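Local structure of enoyl-CoA hydratase (Mycobacterium tuberculosis, 5KJP) at residues L126-F135 against L183-A193. The protein probably catalyses the reversible hydration of 2-trans-enoyl-CoA thioesters to 3-hydroxyacyl-CoA, a step of fatty acid beta-oxidation. Residues are numbered along the deposited sequence; the frame is centred on the assembly and turned at random.
Sequences LIVAARDSAF and LVNVLAEPGTA
Ala129 fixes the register of two parallel strands: Ala129 N donates to Val186 O at 2.9 Å. In return, Ala129 O accepts from Ala188 N, also at 2.9 Å. Arg131 N extends the series to Ala188 O, and strands 126-130 and 186-188 run 26° from parallel.

Before the strand proper, the Asn185 side chain takes over the role of a backbone carbonyl. With CG beside its own N (chi1 -64°), the amide turns back so that Asn185 OD1 accepts from Ile127 N at 2.8 Å. The bond is nearly straight, with 166° at the hydrogen. Asn185 N returns a bond to Ile127 O (2.8 Å). Its ND2 is spent on Glu165 and Ala161 of the second subunit, tying the amide's orientation to the trimer.

Apolar contacts divide between the two faces of the sheet. On one, Val184 CG2 touches both Ala129 CB, at 3.8 Å, and the Phe135 ring. Its distance to Phe135 CE1 is 3.7 Å, and Leu183 CD2 lies over the same ring, offset toward its rim. On the other, Val128 and Val186 lie side by side, near Ala193 at the start of helix 193-205.

At the exposed end, the extended Arg131 chain lays one guanidinium face over Leu187 CB. A long salt bridge joins Arg131 NE to Glu189 OE2 (3.5 Å), with Glu176 taking NH1.

Strand 186-188 thereby forms the edge, within the chain, of the main sheet, reached from strand 126-130 after a connection of 55 residues rich in helix and followed by helix 193-205. Parallel strands stacked in this way belong to the core of the crotonase fold, a spiral built from repeated beta-beta-alpha units.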
loop_
_atom_site.group_PDB
_atom_site.type_symbol
_atom_site.label_atom_id
_atom_site.label_comp_id
_atom_site.label_asym_id
_atom_site.label_seq_id
_atom_site.Cartn_x
_atom_site.Cartn_y
_atom_site.Cartn_z
ATOM N N LEU A 126 7.503 -7.683 -11.770
ATOM C CA LEU A 126 6.191 -7.778 -12.380
ATOM C C LEU A 126 5.800 -9.242 -12.431
ATOM O O LEU A 126 6.665 -10.116 -12.570
ATOM C CB LEU A 126 6.203 -7.181 -13.786
ATOM C CG LEU A 126 6.691 -5.739 -13.915
ATOM C CD1 LEU A 126 6.881 -5.352 -15.364
ATOM C CD2 LEU A 126 5.694 -4.804 -13.245
ATOM N N ILE A 127 4.504 -9.511 -12.314
ATOM C CA ILE A 127 4.013 -10.876 -12.383
ATOM C C ILE A 127 2.902 -11.017 -13.416
ATOM O O ILE A 127 1.898 -10.298 -13.386
ATOM C CB ILE A 127 3.496 -11.362 -11.008
ATOM C CG1 ILE A 127 4.622 -11.325 -9.965
ATOM C CG2 ILE A 127 2.904 -12.775 -11.131
ATOM C CD1 ILE A 127 4.162 -11.626 -8.530
ATOM N N VAL A 128 3.108 -11.944 -14.342
ATOM C CA VAL A 128 2.062 -12.392 -15.246
ATOM C C VAL A 128 1.653 -13.781 -14.796
ATOM O O VAL A 128 2.506 -14.659 -14.638
ATOM C CB VAL A 128 2.548 -12.425 -16.706
ATOM C CG1 VAL A 128 1.453 -12.971 -17.624
ATOM C CG2 VAL A 128 2.989 -11.025 -17.139
ATOM N N ALA A 129 0.365 -13.992 -14.555
ATOM C CA ALA A 129 -0.064 -15.286 -14.037
ATOM C C ALA A 129 -1.269 -15.842 -14.783
ATOM O O ALA A 129 -2.198 -15.105 -15.136
ATOM C CB ALA A 129 -0.373 -15.175 -12.540
ATOM N N ALA A 130 -1.246 -17.148 -15.024
ATOM C CA ALA A 130 -2.396 -17.837 -15.597
ATOM C C ALA A 130 -3.592 -17.714 -14.661
ATOM O O ALA A 130 -3.430 -17.672 -13.446
ATOM C CB ALA A 130 -2.069 -19.303 -15.860
ATOM N N ARG A 131 -4.792 -17.662 -15.229
ATOM C CA ARG A 131 -6.005 -17.489 -14.437
ATOM C C ARG A 131 -6.245 -18.653 -13.479
ATOM O O ARG A 131 -6.991 -18.520 -12.511
ATOM C CB ARG A 131 -7.218 -17.311 -15.359
ATOM C CG ARG A 131 -7.217 -15.985 -16.098
ATOM C CD ARG A 131 -8.472 -15.788 -16.941
ATOM N NE ARG A 131 -8.461 -14.471 -17.573
ATOM C CZ ARG A 131 -8.931 -13.368 -17.000
ATOM N NH1 ARG A 131 -9.463 -13.426 -15.785
ATOM N NH2 ARG A 131 -8.875 -12.208 -17.645
ATOM N N ASP A 132 -5.618 -19.797 -13.745
ATOM C CA ASP A 132 -5.804 -20.959 -12.881
ATOM C C ASP A 132 -4.579 -21.233 -12.015
ATOM O O ASP A 132 -4.450 -22.312 -11.437
ATOM C CB ASP A 132 -6.150 -22.197 -13.716
ATOM C CG ASP A 132 -5.056 -22.562 -14.702
ATOM O OD1 ASP A 132 -4.174 -21.716 -14.961
ATOM O OD2 ASP A 132 -5.087 -23.695 -15.225
ATOM N N SER A 133 -3.684 -20.257 -11.917
ATOM C CA SER A 133 -2.507 -20.425 -11.072
ATOM C C SER A 133 -2.821 -19.989 -9.637
ATOM O O SER A 133 -3.886 -19.426 -9.365
ATOM C CB SER A 133 -1.307 -19.646 -11.631
ATOM O OG SER A 133 -1.516 -18.244 -11.616
ATOM N N ALA A 134 -1.902 -20.260 -8.719
ATOM C CA ALA A 134 -2.094 -19.866 -7.325
ATOM C C ALA A 134 -0.771 -19.594 -6.630
ATOM O O ALA A 134 0.266 -20.184 -6.973
ATOM C CB ALA A 134 -2.866 -20.932 -6.577
ATOM N N PHE A 135 -0.830 -18.698 -5.651
ATOM C CA PHE A 135 0.310 -18.317 -4.825
ATOM C C PHE A 135 0.055 -18.745 -3.389
ATOM O O PHE A 135 -1.034 -19.201 -3.059
ATOM C CB PHE A 135 0.543 -16.802 -4.895
ATOM C CG PHE A 135 0.777 -16.300 -6.291
ATOM C CD1 PHE A 135 -0.294 -16.050 -7.144
ATOM C CD2 PHE A 135 2.063 -16.105 -6.760
ATOM C CE1 PHE A 135 -0.080 -15.609 -8.441
ATOM C CE2 PHE A 135 2.286 -15.659 -8.056
ATOM C CZ PHE A 135 1.211 -15.414 -8.899
ATOM N N LEU A 183 -1.119 -7.825 -6.921
ATOM C CA LEU A 183 0.094 -8.636 -6.962
ATOM C C LEU A 183 0.401 -9.089 -8.390
ATOM O O LEU A 183 1.559 -9.120 -8.819
ATOM C CB LEU A 183 -0.041 -9.853 -6.051
ATOM C CG LEU A 183 1.103 -10.870 -6.095
ATOM C CD1 LEU A 183 2.398 -10.249 -5.562
ATOM C CD2 LEU A 183 0.735 -12.144 -5.337
ATOM N N VAL A 184 -0.652 -9.448 -9.117
ATOM C CA VAL A 184 -0.515 -9.907 -10.492
ATOM C C VAL A 184 -0.834 -8.759 -11.447
ATOM O O VAL A 184 -1.914 -8.171 -11.391
ATOM C CB VAL A 184 -1.444 -11.112 -10.782
ATOM C CG1 VAL A 184 -1.533 -11.372 -12.277
ATOM C CG2 VAL A 184 -0.959 -12.366 -10.030
ATOM N N ASN A 185 0.120 -8.434 -12.312
ATOM C CA ASN A 185 -0.058 -7.378 -13.303
ATOM C C ASN A 185 -0.999 -7.772 -14.434
ATOM O O ASN A 185 -1.873 -7.003 -14.837
ATOM C CB ASN A 185 1.299 -6.990 -13.889
ATOM C CG ASN A 185 2.223 -6.405 -12.852
ATOM O OD1 ASN A 185 2.952 -7.127 -12.163
ATOM N ND2 ASN A 185 2.188 -5.086 -12.719
ATOM N N VAL A 186 -0.797 -8.979 -14.949
ATOM C CA VAL A 186 -1.523 -9.462 -16.110
ATOM C C VAL A 186 -2.050 -10.867 -15.855
ATOM O O VAL A 186 -1.285 -11.765 -15.496
ATOM C CB VAL A 186 -0.613 -9.475 -17.371
ATOM C CG1 VAL A 186 -1.337 -10.117 -18.565
ATOM C CG2 VAL A 186 -0.131 -8.058 -17.705
ATOM N N LEU A 187 -3.356 -11.049 -16.013
ATOM C CA LEU A 187 -3.951 -12.379 -15.980
ATOM C C LEU A 187 -3.956 -12.954 -17.383
ATOM O O LEU A 187 -4.418 -12.302 -18.320
ATOM C CB LEU A 187 -5.375 -12.338 -15.436
ATOM C CG LEU A 187 -5.565 -12.262 -13.929
ATOM C CD1 LEU A 187 -7.042 -12.011 -13.637
ATOM C CD2 LEU A 187 -5.077 -13.555 -13.271
ATOM N N ALA A 188 -3.442 -14.169 -17.525
ATOM C CA ALA A 188 -3.358 -14.814 -18.828
ATOM C C ALA A 188 -4.237 -16.053 -18.873
ATOM O O ALA A 188 -4.552 -16.635 -17.835
ATOM C CB ALA A 188 -1.906 -15.180 -19.147
ATOM N N GLU A 189 -4.656 -16.443 -20.076
ATOM C CA GLU A 189 -5.316 -17.729 -20.258
ATOM C C GLU A 189 -4.338 -18.817 -19.824
ATOM O O GLU A 189 -3.129 -18.662 -20.004
ATOM C CB GLU A 189 -5.755 -17.934 -21.714
ATOM C CG GLU A 189 -6.915 -17.042 -22.155
ATOM C CD GLU A 189 -8.091 -17.123 -21.208
ATOM O OE1 GLU A 189 -8.539 -18.251 -20.918
ATOM O OE2 GLU A 189 -8.557 -16.063 -20.742
ATOM N N PRO A 190 -4.854 -19.898 -19.220
ATOM C CA PRO A 190 -4.015 -21.029 -18.803
ATOM C C PRO A 190 -3.090 -21.504 -19.922
ATOM O O PRO A 190 -3.542 -21.731 -21.047
ATOM C CB PRO A 190 -5.039 -22.104 -18.439
ATOM C CG PRO A 190 -6.214 -21.319 -17.954
ATOM C CD PRO A 190 -6.261 -20.085 -18.824
ATOM N N GLY A 191 -1.800 -21.615 -19.620
ATOM C CA GLY A 191 -0.834 -22.068 -20.604
ATOM C C GLY A 191 -0.224 -20.965 -21.455
ATOM O O GLY A 191 0.660 -21.232 -22.267
ATOM N N THR A 192 -0.685 -19.730 -21.280
ATOM C CA THR A 192 -0.213 -18.638 -22.129
ATOM C C THR A 192 0.487 -17.535 -21.341
ATOM O O THR A 192 0.725 -16.454 -21.878
ATOM C CB THR A 192 -1.374 -17.988 -22.935
ATOM O OG1 THR A 192 -2.216 -17.237 -22.052
ATOM C CG2 THR A 192 -2.204 -19.046 -23.670
ATOM N N ALA A 193 0.820 -17.796 -20.078
ATOM C CA ALA A 193 1.449 -16.763 -19.250
ATOM C C ALA A 193 2.778 -16.290 -19.838
ATOM O O ALA A 193 3.066 -15.091 -19.838
ATOM C CB ALA A 193 1.650 -17.262 -17.820
#